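Local coordinates for putative ribose 5-phosphate isomerase (Leishmania infantum, PDB 6FXW), which probably interconverts ribose 5-phosphate and ribulose 5-phosphate in the pentose phosphate pathway, as a type B isomerase of the LacAB/RpiB family, at residues Tyr17-Glu22 and Ser118-Ile123; Met26-Ala29 and Lys35-Tyr38; His109-Gly114 and Glu128-Thr133. All coordinates share one frame; numbering follows the deposited sequence.

Contact 1 of 3, residues Tyr17-Glu22 and Ser118-Ile123; sequences YATHQE and SGMEVI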
ATOM      1  N   TYR A  17      15.153   7.349  13.647  1.00 16.88           N
ATOM      2  CA  TYR A  17      16.381   8.118  14.006  1.00 19.44           C
ATOM      3  C   TYR A  17      17.389   8.054  12.884  1.00 20.68           C
ATOM      4  O   TYR A  17      17.937   9.084  12.507  1.00 21.98           O
ATOM      5  CB  TYR A  17      16.944   7.661  15.331  1.00 21.13           C
ATOM      6  CG  TYR A  17      18.149   8.429  15.733  1.00 21.22           C
ATOM      7  CD1 TYR A  17      18.024   9.729  16.136  1.00 21.90           C
ATOM      8  CD2 TYR A  17      19.356   7.813  15.798  1.00 23.35           C
ATOM      9  CE1 TYR A  17      19.129  10.473  16.535  1.00 20.63           C
ATOM     10  CE2 TYR A  17      20.502   8.529  16.147  1.00 25.27           C
ATOM     11  CZ  TYR A  17      20.349   9.849  16.538  1.00 23.13           C
ATOM     12  OH  TYR A  17      21.435  10.630  16.985  1.00 25.64           O
ATOM     13  N   ALA A  18      17.583   6.895  12.289  1.00 20.47           N
ATOM     14  CA  ALA A  18      18.499   6.764  11.186  1.00 24.70           C
ATOM     15  C   ALA A  18      18.173   7.624   9.988  1.00 27.43           C
ATOM     16  O   ALA A  18      19.088   8.093   9.317  1.00 30.96           O
ATOM     17  CB  ALA A  18      18.621   5.309  10.806  1.00 27.54           C
ATOM     18  N   THR A  19      16.898   7.883   9.728  1.00 21.53           N
ATOM     19  CA  THR A  19      16.425   8.562   8.521  1.00 19.60           C
ATOM     20  C   THR A  19      15.914   9.945   8.781  1.00 17.42           C
ATOM     21  O   THR A  19      15.459  10.606   7.880  1.00 17.54           O
ATOM     22  CB  THR A  19      15.288   7.777   7.819  1.00 22.46           C
ATOM     23  OG1 THR A  19      14.332   7.429   8.791  1.00 18.90           O
ATOM     24  CG2 THR A  19      15.839   6.489   7.129  1.00 26.61           C
ATOM     25  N   HIS A  20      15.991  10.467  10.032  1.00 17.28           N
ATOM     26  CA  HIS A  20      15.254  11.683  10.303  1.00 15.59           C
ATOM     27  C   HIS A  20      15.821  12.857   9.483  1.00 14.41           C
ATOM     28  O   HIS A  20      15.091  13.782   9.077  1.00 14.97           O
ATOM     29  CB  HIS A  20      15.169  12.062  11.830  1.00 16.57           C
ATOM     30  CG  HIS A  20      16.448  12.643  12.418  1.00 18.22           C
ATOM     31  ND1 HIS A  20      17.433  11.860  12.941  1.00 22.41           N
ATOM     32  CD2 HIS A  20      16.787  13.913  12.710  1.00 20.70           C
ATOM     33  CE1 HIS A  20      18.374  12.623  13.478  1.00 21.91           C
ATOM     34  NE2 HIS A  20      18.003  13.887  13.352  1.00 23.52           N
ATOM     35  N   GLN A  21      17.154  12.914   9.323  1.00 16.84           N
ATOM     36  CA  GLN A  21      17.672  14.044   8.554  1.00 17.60           C
ATOM     37  C   GLN A  21      17.275  13.989   7.068  1.00 16.77           C
ATOM     38  O   GLN A  21      16.954  14.975   6.513  1.00 16.30           O
ATOM     39  CB  GLN A  21      19.211  14.062   8.661  1.00 19.99           C
ATOM     40  CG  GLN A  21      19.805  15.295   7.930  1.00 24.57           C
ATOM     41  CD  GLN A  21      19.341  16.632   8.503  1.00 27.75           C
ATOM     42  OE1 GLN A  21      19.471  16.853   9.713  1.00 30.95           O
ATOM     43  NE2 GLN A  21      18.760  17.499   7.682  1.00 27.59           N
ATOM     44  N   GLU A  22      17.212  12.768   6.546  1.00 15.93           N
ATOM     45  CA  GLU A  22      16.668  12.549   5.157  1.00 16.18           C
ATOM     46  C   GLU A  22      15.229  13.027   5.030  1.00 17.73           C
ATOM     47  O   GLU A  22      14.844  13.672   4.081  1.00 17.78           O
ATOM     48  CB  GLU A  22      16.880  11.099   4.782  1.00 19.11           C
ATOM     49  CG  GLU A  22      16.338  10.699   3.413  1.00 25.51           C
ATOM     50  CD  GLU A  22      16.632   9.254   2.986  1.00 27.82           C
ATOM     51  OE1 GLU A  22      17.121   8.390   3.758  1.00 31.90           O
ATOM     52  OE2 GLU A  22      16.286   8.996   1.802  1.00 31.69           O
ATOM     53  N   SER A 118       6.437   2.323   5.074  1.00 11.19           N
ATOM     54  CA  SER A 118       6.481   3.118   3.820  1.00 10.20           C
ATOM     55  C   SER A 118       7.937   3.331   3.481  1.00 11.33           C
ATOM     56  O   SER A 118       8.740   3.821   4.287  1.00 12.85           O
ATOM     57  CB  SER A 118       5.831   4.454   4.022  1.00 10.96           C
ATOM     58  OG  SER A 118       4.452   4.290   4.302  1.00 11.20           O
ATOM     59  N   GLY A 119       8.315   3.056   2.207  1.00  9.98           N
ATOM     60  CA  GLY A 119       9.621   3.438   1.723  1.00 10.49           C
ATOM     61  C   GLY A 119       9.802   4.921   1.525  1.00 10.88           C
ATOM     62  O   GLY A 119       8.844   5.676   1.505  1.00 11.50           O
ATOM     63  N   MET A 120      11.061   5.322   1.414  1.00 11.20           N
ATOM     64  CA  MET A 120      11.376   6.749   1.383  1.00 13.59           C
ATOM     65  C   MET A 120      10.872   7.514   0.208  1.00 11.20           C
ATOM     66  O   MET A 120      10.461   8.677   0.364  1.00 11.83           O
ATOM     67  CB  MET A 120      12.889   6.977   1.484  1.00 15.58           C
ATOM     68  CG  MET A 120      13.420   6.624   2.846  1.00 18.42           C
ATOM     69  SD  MET A 120      12.928   7.936   4.042  1.00 25.39           S
ATOM     70  CE  MET A 120      13.002   7.010   5.463  1.00 34.01           C
ATOM     71  N   GLU A 121      10.725   6.905  -0.962  1.00 11.00           N
ATOM     72  CA  GLU A 121      10.151   7.650  -2.051  1.00 11.64           C
ATOM     73  C   GLU A 121       8.643   7.841  -1.897  1.00 10.85           C
ATOM     74  O   GLU A 121       8.073   8.832  -2.326  1.00 11.18           O
ATOM     75  CB  GLU A 121      10.479   7.022  -3.439  1.00 15.64           C
ATOM     76  CG  GLU A 121      11.941   7.323  -3.847  1.00 22.57           C
ATOM     77  CD  GLU A 121      12.350   8.789  -3.786  1.00 27.45           C
ATOM     78  OE1 GLU A 121      11.543   9.624  -4.203  1.00 24.33           O
ATOM     79  OE2 GLU A 121      13.430   9.107  -3.187  1.00 40.97           O
ATOM     80  N   VAL A 122       7.979   6.852  -1.270  1.00 10.59           N
ATOM     81  CA  VAL A 122       6.575   7.012  -0.938  1.00 10.31           C
ATOM     82  C   VAL A 122       6.423   8.090   0.158  1.00 10.26           C
ATOM     83  O   VAL A 122       5.536   8.918   0.060  1.00 11.13           O
ATOM     84  CB  VAL A 122       5.969   5.643  -0.515  1.00 10.15           C
ATOM     85  CG1 VAL A 122       4.603   5.784   0.147  1.00 12.59           C
ATOM     86  CG2 VAL A 122       5.895   4.766  -1.723  1.00 11.60           C
ATOM     87  N   ILE A 123       7.312   8.074   1.149  1.00 10.23           N
ATOM     88  CA  ILE A 123       7.285   9.140   2.163  1.00 10.57           C
ATOM     89  C   ILE A 123       7.482  10.513   1.522  1.00 10.43           C
ATOM     90  O   ILE A 123       6.765  11.451   1.892  1.00  9.83           O
ATOM     91  CB  ILE A 123       8.318   8.869   3.228  1.00 10.52           C
ATOM     92  CG1 ILE A 123       7.888   7.669   4.093  1.00 12.52           C
ATOM     93  CG2 ILE A 123       8.618  10.081   4.141  1.00 10.41           C
ATOM     94  CD1 ILE A 123       8.899   7.136   5.058  1.00 12.74           C
TER
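M120 and T19 make the apolar part of this contact, the thioether methyl against the methyl and CB of the threonine. The terminal CE of M120 lies 3.3 Å from T19 CG2 and 3.4 Å from T19 CB, both tighter than ordinary van der Waals spacing. A long, unbranched thioether suits the task because it can bridge two segments whose nearest CA atoms, of E22 and M120, are 8.7 Å apart. Its chain does not run straight: a bend at chi2 (-74°) swings the sulfur round, and the nearly extended last torsion carries CE on to T19. Threonine, short and branched at CB, offers CE a compact methyl, while its OG1 makes a weak hydrogen bond to A16 O.

T19 is the third residue of the type I turn Y17-H20, which leads into helix 20-29, while G119 is the N-cap of helix 120-131. The contact therefore joins the beginnings of two helices of a Rossmann-type alpha/beta fold, at the margin of the protein where parallel strands give way to helices.

On the solvent side E22 lies against the thioether chain. Its own chain is fully extended, and its OE2 comes within 3.9 Å of M120 CG, a contact with carbon rather than a hydrogen bond. The carboxylate of E121 stays 5.7 Å away, measured between the OE2 atoms of E22 and E121, and is paired with R124. Glutamates in the first turn of a helix probably also gain from the positive end of its dipole.

Hydrogen bonds hold each side in shape, though none crosses. H20 ND1 donates to Y17 O at 2.9 Å, fairly straight (161°) and on a lone pair in the carbonyl plane, which braces the turn. Within 118-123, I123 N bonds to G119 O at 2.9 Å to open its helix, and G119 and E121 make backbone hydrogen bonds to a second subunit.

Contact 2 of 3, residues Met26-Ala29 and Lys35-Tyr38; sequences MVNA and KVMY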
ATOM      1  N   MET A  26      13.662  16.218   2.828  1.00 18.30           N
ATOM      2  CA  MET A  26      12.429  16.214   1.988  1.00 17.84           C
ATOM      3  C   MET A  26      11.448  17.319   2.239  1.00 18.66           C
ATOM      4  O   MET A  26      10.813  17.867   1.316  1.00 21.74           O
ATOM      5  CB  MET A  26      11.668  14.881   2.112  1.00 19.61           C
ATOM      6  CG  MET A  26      12.460  13.710   1.735  1.00 19.25           C
ATOM      7  SD  MET A  26      11.483  12.182   2.097  1.00 22.20           S
ATOM      8  CE  MET A  26      12.519  11.330   1.117  1.00 20.76           C
ATOM      9  N   VAL A  27      11.224  17.623   3.529  1.00 16.20           N
ATOM     10  CA  VAL A  27      10.354  18.654   3.891  1.00 17.69           C
ATOM     11  C   VAL A  27      10.889  19.987   3.316  1.00 17.79           C
ATOM     12  O   VAL A  27      10.141  20.759   2.723  1.00 22.37           O
ATOM     13  CB  VAL A  27      10.147  18.759   5.400  1.00 16.93           C
ATOM     14  CG1 VAL A  27       9.257  19.955   5.720  1.00 19.00           C
ATOM     15  CG2 VAL A  27       9.544  17.464   5.942  1.00 17.52           C
ATOM     16  N   ASN A  28      12.156  20.247   3.530  1.00 21.25           N
ATOM     17  CA  ASN A  28      12.762  21.501   3.046  1.00 26.13           C
ATOM     18  C   ASN A  28      12.695  21.557   1.508  1.00 29.05           C
ATOM     19  O   ASN A  28      12.337  22.584   0.907  1.00 31.01           O
ATOM     20  CB  ASN A  28      14.203  21.579   3.568  1.00 25.33           C
ATOM     21  CG  ASN A  28      14.269  22.104   4.997  1.00 27.29           C
ATOM     22  OD1 ASN A  28      13.555  23.061   5.347  1.00 30.40           O
ATOM     23  ND2 ASN A  28      15.073  21.466   5.827  1.00 30.92           N
ATOM     24  N   ALA A  29      12.940  20.420   0.876  1.00 25.72           N
ATOM     25  CA  ALA A  29      13.015  20.399  -0.608  1.00 29.72           C
ATOM     26  C   ALA A  29      11.652  20.464  -1.241  1.00 32.92           C
ATOM     27  O   ALA A  29      11.525  20.681  -2.463  1.00 38.47           O
ATOM     28  CB  ALA A  29      13.746  19.166  -1.045  1.00 28.44           C
ATOM     29  N   LYS A  35       9.795  26.742   7.547  1.00 17.05           N
ATOM     30  CA  LYS A  35      10.676  26.338   8.609  1.00 17.59           C
ATOM     31  C   LYS A  35      10.373  24.878   8.928  1.00 16.75           C
ATOM     32  O   LYS A  35       9.208  24.497   8.830  1.00 16.44           O
ATOM     33  CB  LYS A  35      10.338  27.122   9.861  1.00 20.13           C
ATOM     34  CG  LYS A  35      11.084  26.738  11.107  1.00 22.67           C
ATOM     35  CD  LYS A  35      12.406  27.311  11.162  1.00 25.01           C
ATOM     36  CE  LYS A  35      12.965  27.112  12.594  1.00 25.02           C
ATOM     37  NZ  LYS A  35      14.291  27.803  12.612  1.00 28.14           N
ATOM     38  N   VAL A  36      11.377  24.081   9.249  1.00 14.69           N
ATOM     39  CA  VAL A  36      11.220  22.717   9.717  1.00 15.76           C
ATOM     40  C   VAL A  36      11.944  22.622  11.030  1.00 17.27           C
ATOM     41  O   VAL A  36      13.163  22.913  11.109  1.00 18.89           O
ATOM     42  CB  VAL A  36      11.719  21.653   8.728  1.00 20.12           C
ATOM     43  CG1 VAL A  36      11.209  20.301   9.174  1.00 23.48           C
ATOM     44  CG2 VAL A  36      11.275  22.000   7.327  1.00 24.82           C
ATOM     45  N   MET A  37      11.254  22.187  12.086  1.00 15.82           N
ATOM     46  CA  MET A  37      11.810  22.047  13.428  1.00 17.39           C
ATOM     47  C   MET A  37      11.793  20.584  13.832  1.00 18.36           C
ATOM     48  O   MET A  37      10.716  19.963  13.843  1.00 18.48           O
ATOM     49  CB  MET A  37      10.937  22.833  14.441  1.00 19.92           C
ATOM     50  CG  MET A  37      11.022  24.327  14.285  1.00 24.47           C
ATOM     51  SD  MET A  37       9.557  25.224  14.890  1.00 26.59           S
ATOM     52  CE  MET A  37       8.356  24.819  13.661  1.00 24.59           C
ATOM     53  N   TYR A  38      12.923  19.995  14.224  1.00 15.70           N
ATOM     54  CA  TYR A  38      13.019  18.623  14.625  1.00 15.87           C
ATOM     55  C   TYR A  38      12.840  18.424  16.069  1.00 17.43           C
ATOM     56  O   TYR A  38      13.614  19.066  16.855  1.00 18.68           O
ATOM     57  CB  TYR A  38      14.366  18.036  14.174  1.00 14.14           C
ATOM     58  CG  TYR A  38      14.553  16.614  14.585  1.00 14.97           C
ATOM     59  CD1 TYR A  38      13.744  15.604  14.078  1.00 15.27           C
ATOM     60  CD2 TYR A  38      15.534  16.216  15.530  1.00 15.07           C
ATOM     61  CE1 TYR A  38      13.850  14.331  14.459  1.00 14.54           C
ATOM     62  CE2 TYR A  38      15.683  14.927  15.895  1.00 14.56           C
ATOM     63  CZ  TYR A  38      14.855  13.901  15.333  1.00 15.05           C
ATOM     64  OH  TYR A  38      15.022  12.648  15.744  1.00 16.09           O
TER
HETATM   65  O   HOH W   1      15.559  22.731   8.692  1.00 41.80           O
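V36 reaches from its strand to both V27 and N28 of the preceding helix. Its CB comes closest to N28 OD1, at 4.1 Å, and there the side chain forks. CG1, anti to the backbone N (chi1 -167°), lies 4.0 Å from V27 CG1 and makes the looser contact. CG2 does most of the work: it sits 3.3 Å from V27 CG1, a tight methyl-to-methyl fit, and 3.2 Å from N28 OD1, so that one methyl bears on a hydrocarbon and on an amide oxygen.

Two valines suit the interface of a helix and a strand, being short, stiff and branched at CB. The helix 20-29 is the crossover of a beta-alpha-beta unit that links strand 6-12 to strand 33-38, and this contact packs its C-terminal part on the second strand. V27 is buried, with I127 and L131 of helix 120-131 also packed on it.

The amide of N28 marks the outer border. Its ND2 donates to a water at 3.2 Å, and that water gives a weak, long bond (3.4 Å) to V36 O. Asparagine is apt at this exposed place, since it can lay its amide over a methyl while ND2 binds a water. With no direct hydrogen bond across, cohesion probably comes mainly from the valine methyls, supplemented by one thin water bridge.

Contact 3 of 3, residues His109-Gly114 and Glu128-Thr133; sequences HILCIG and ETFLTT. With SO4 (sulfate ion), chain C.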
ATOM      1  N   HIS A 109      -4.205  18.445  10.888  1.00  9.96           N
ATOM      2  CA  HIS A 109      -3.020  19.198  11.316  1.00 11.05           C
ATOM      3  C   HIS A 109      -1.746  18.466  11.239  1.00 10.36           C
ATOM      4  O   HIS A 109      -0.682  19.081  11.058  1.00 11.13           O
ATOM      5  CB  HIS A 109      -3.146  19.650  12.791  1.00 11.26           C
ATOM      6  CG  HIS A 109      -4.396  20.388  13.112  1.00 11.64           C
ATOM      7  ND1 HIS A 109      -5.552  19.710  13.504  1.00 11.95           N
ATOM      8  CD2 HIS A 109      -4.720  21.726  13.090  1.00 12.82           C
ATOM      9  CE1 HIS A 109      -6.521  20.611  13.714  1.00 12.37           C
ATOM     10  NE2 HIS A 109      -6.058  21.844  13.465  1.00 14.82           N
ATOM     11  N   ILE A 110      -1.809  17.139  11.418  1.00  9.70           N
ATOM     12  CA  ILE A 110      -0.595  16.286  11.585  1.00  9.96           C
ATOM     13  C   ILE A 110      -0.685  15.115  10.640  1.00  9.91           C
ATOM     14  O   ILE A 110      -1.748  14.475  10.543  1.00 11.39           O
ATOM     15  CB  ILE A 110      -0.405  15.824  13.040  1.00 10.59           C
ATOM     16  CG1 ILE A 110      -0.196  17.056  13.996  1.00 10.43           C
ATOM     17  CG2 ILE A 110       0.788  14.851  13.138  1.00 11.57           C
ATOM     18  CD1 ILE A 110       0.019  16.699  15.411  1.00 10.36           C
ATOM     19  N   LEU A 111       0.399  14.890   9.948  1.00 10.13           N
ATOM     20  CA  LEU A 111       0.617  13.742   9.091  1.00  8.50           C
ATOM     21  C   LEU A 111       1.335  12.709   9.957  1.00 10.31           C
ATOM     22  O   LEU A 111       2.434  12.999  10.485  1.00 11.14           O
ATOM     23  CB  LEU A 111       1.468  14.142   7.949  1.00  9.13           C
ATOM     24  CG  LEU A 111       2.142  13.045   7.116  1.00  8.71           C
ATOM     25  CD1 LEU A 111       1.063  12.148   6.432  1.00 10.13           C
ATOM     26  CD2 LEU A 111       3.109  13.684   6.141  1.00 10.64           C
ATOM     27  N   CYS A 112       0.842  11.455  10.005  1.00  9.30           N
ATOM     28  CA  CYS A 112       1.496  10.359  10.701  1.00  9.67           C
ATOM     29  C   CYS A 112       1.925   9.307   9.676  1.00 10.06           C
ATOM     30  O   CYS A 112       1.136   8.929   8.844  1.00 11.58           O
ATOM     31  CB  CYS A 112       0.565   9.754  11.699  1.00 10.73           C
ATOM     32  SG  CYS A 112       0.066  10.899  13.004  1.00 12.60           S
ATOM     33  N   ILE A 113       3.184   8.967   9.700  1.00  9.25           N
ATOM     34  CA  ILE A 113       3.762   8.004   8.750  1.00 10.38           C
ATOM     35  C   ILE A 113       4.593   6.929   9.484  1.00 10.86           C
ATOM     36  O   ILE A 113       5.163   7.159  10.615  1.00 10.69           O
ATOM     37  CB  ILE A 113       4.605   8.663   7.688  1.00 11.21           C
ATOM     38  CG1 ILE A 113       5.662   9.523   8.329  1.00 13.29           C
ATOM     39  CG2 ILE A 113       3.696   9.488   6.799  1.00 14.32           C
ATOM     40  CD1 ILE A 113       6.634  10.146   7.251  1.00 14.95           C
ATOM     41  N   GLY A 114       4.811   5.772   8.828  1.00  9.66           N
ATOM     42  CA  GLY A 114       5.635   4.710   9.325  1.00  9.69           C
ATOM     43  C   GLY A 114       6.850   4.502   8.506  1.00 10.44           C
ATOM     44  O   GLY A 114       6.736   4.342   7.272  1.00 12.02           O
ATOM     45  N   GLU A 128       5.106  15.765   0.400  1.00 10.93           N
ATOM     46  CA  GLU A 128       4.857  16.850  -0.530  1.00 13.53           C
ATOM     47  C   GLU A 128       3.369  17.076  -0.763  1.00 12.31           C
ATOM     48  O   GLU A 128       2.914  18.195  -0.750  1.00 13.34           O
ATOM     49  CB  GLU A 128       5.525  16.548  -1.834  1.00 14.66           C
ATOM     50  CG  GLU A 128       7.014  16.674  -1.771  1.00 19.09           C
ATOM     51  CD  GLU A 128       7.815  16.410  -3.026  1.00 26.10           C
ATOM     52  OE1 GLU A 128       7.210  15.909  -3.996  1.00 35.11           O
ATOM     53  OE2 GLU A 128       9.074  16.615  -2.962  1.00 25.91           O
ATOM     54  N   THR A 129       2.550  16.015  -0.853  1.00 10.80           N
ATOM     55  CA  THR A 129       1.127  16.120  -1.048  1.00 11.20           C
ATOM     56  C   THR A 129       0.461  16.722   0.179  1.00 10.74           C
ATOM     57  O   THR A 129      -0.362  17.590   0.085  1.00 11.52           O
ATOM     58  CB  THR A 129       0.596  14.760  -1.359  1.00 11.74           C
ATOM     59  OG1 THR A 129       1.291  14.277  -2.546  1.00 12.59           O
ATOM     60  CG2 THR A 129      -0.941  14.817  -1.574  1.00 12.61           C
ATOM     61  N   PHE A 130       0.798  16.210   1.359  1.00 10.55           N
ATOM     62  CA  PHE A 130       0.174  16.729   2.601  1.00 10.46           C
ATOM     63  C   PHE A 130       0.385  18.194   2.808  1.00 11.12           C
ATOM     64  O   PHE A 130      -0.513  18.946   3.210  1.00 11.95           O
ATOM     65  CB  PHE A 130       0.725  15.935   3.793  1.00 10.62           C
ATOM     66  CG  PHE A 130       0.039  16.208   5.096  1.00 10.98           C
ATOM     67  CD1 PHE A 130      -1.096  15.523   5.470  1.00 11.56           C
ATOM     68  CD2 PHE A 130       0.534  17.155   5.962  1.00 11.67           C
ATOM     69  CE1 PHE A 130      -1.705  15.685   6.666  1.00 11.72           C
ATOM     70  CE2 PHE A 130      -0.105  17.366   7.168  1.00 11.65           C
ATOM     71  CZ  PHE A 130      -1.247  16.676   7.515  1.00 11.71           C
ATOM     72  N   LEU A 131       1.638  18.600   2.535  1.00 10.39           N
ATOM     73  CA  LEU A 131       1.954  20.036   2.716  1.00 11.97           C
ATOM     74  C   LEU A 131       1.399  20.988   1.676  1.00 13.02           C
ATOM     75  O   LEU A 131       1.387  22.225   1.930  1.00 15.39           O
ATOM     76  CB  LEU A 131       3.463  20.234   2.761  1.00 12.48           C
ATOM     77  CG  LEU A 131       4.204  19.595   3.944  1.00 14.20           C
ATOM     78  CD1 LEU A 131       5.765  19.739   3.869  1.00 15.00           C
ATOM     79  CD2 LEU A 131       3.641  20.056   5.303  1.00 14.75           C
ATOM     80  N   THR A 132       0.988  20.487   0.537  1.00 11.84           N
ATOM     81  CA  THR A 132       0.473  21.349  -0.518  1.00 14.60           C
ATOM     82  C   THR A 132      -0.981  21.202  -0.832  1.00 16.37           C
ATOM     83  O   THR A 132      -1.424  21.667  -1.884  1.00 20.02           O
ATOM     84  CB  THR A 132       1.281  21.141  -1.784  1.00 14.65           C
ATOM     85  OG1 THR A 132       1.242  19.766  -2.240  1.00 15.55           O
ATOM     86  CG2 THR A 132       2.792  21.391  -1.581  1.00 14.33           C
ATOM     87  N   THR A 133      -1.743  20.489  -0.036  1.00 13.81           N
ATOM     88  CA  THR A 133      -3.145  20.258  -0.292  1.00 13.28           C
ATOM     89  C   THR A 133      -3.955  21.046   0.745  1.00 14.07           C
ATOM     90  O   THR A 133      -3.729  21.015   1.922  1.00 14.51           O
ATOM     91  CB  THR A 133      -3.518  18.745  -0.287  1.00 12.50           C
ATOM     92  OG1 THR A 133      -2.710  18.045  -1.211  1.00 13.66           O
ATOM     93  CG2 THR A 133      -4.981  18.536  -0.630  1.00 14.47           C
TER
HETATM   94  S   SO4 C 202      -9.040  23.849  13.287  1.00 30.84           S
HETATM   95  O1  SO4 C 202      -8.838  23.569  11.826  1.00 30.22           O
HETATM   96  O2  SO4 C 202      -7.667  24.075  13.919  1.00 28.29           O
HETATM   97  O3  SO4 C 202      -9.867  25.108  13.377  1.00 34.35           O
HETATM   98  O4  SO4 C 202      -9.829  22.830  14.036  1.00 30.27           O
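The ring of F130 takes the CB of L111 squarely on one face: CB stands 3.5 Å from the ring centroid and only 3° off the normal, a CH-pi contact. Beyond CB the leucine runs the opposite way to the phenyl, so that its CD2 reaches back to F130 CB at 4.0 Å. The far end of the ring meets backbone, with F130 CZ lying 3.4 Å from L111 N and 3.5 Å from I110 C, close to the peptide joining these two residues. F130 CG is anti to the backbone N (chi1 -171°), which sends the ring away from its helix to the strand. A flat, wide side chain suits this place, since it can meet a peptide and an aliphatic chain at once.

A loop joins strand 110-114 to helix 120-131, which packs on one face of the parallel sheet of this Rossmann-type fold, its C-terminal end by the start of the strand. T67, S102 and R103 also border the phenyl, while I126 and I127 flank L111.

Farther out, two threonines bond carbonyls near the C-terminal end of the helix: T132 OG1 to E128 O and T133 OG1 to T129 O, each at 2.7 Å. T129 O takes T132 N too, at 3.2 Å, from the opposite face of its carbonyl plane.

Before the strand, H109 NE2 donates to O2 of a sulfate at 2.8 Å, nearly straight (169°) and in the ring plane. The backbone N of R89 bonds to H109 ND1, setting the imidazole's orientation, and R89 NH1 shares the sulfate, probably an ion from the crystallisation liquor.

Overall arrangement
Contact 3 is the buried one, an aromatic ring against strand and leucine; contact 2 is partly buried, and contact 1 lies at the surface. Helix 120-131 serves contacts 1 and 3 at its two ends, and helix 20-29 likewise serves contacts 1 and 2. The two helices also pack on each other: M26 reaches M120 and I123, and V27 reaches L131, tying contact 2 to both neighbours, while H20 stacks on Y38. Chemistry follows depth. Contact 3 sets hydrocarbon and a strand peptide against a ring, contact 2 adds an amide and a water at its margin, and contact 1 sets a thioether between a threonine and a carboxylate, beside residues bonded to another subunit.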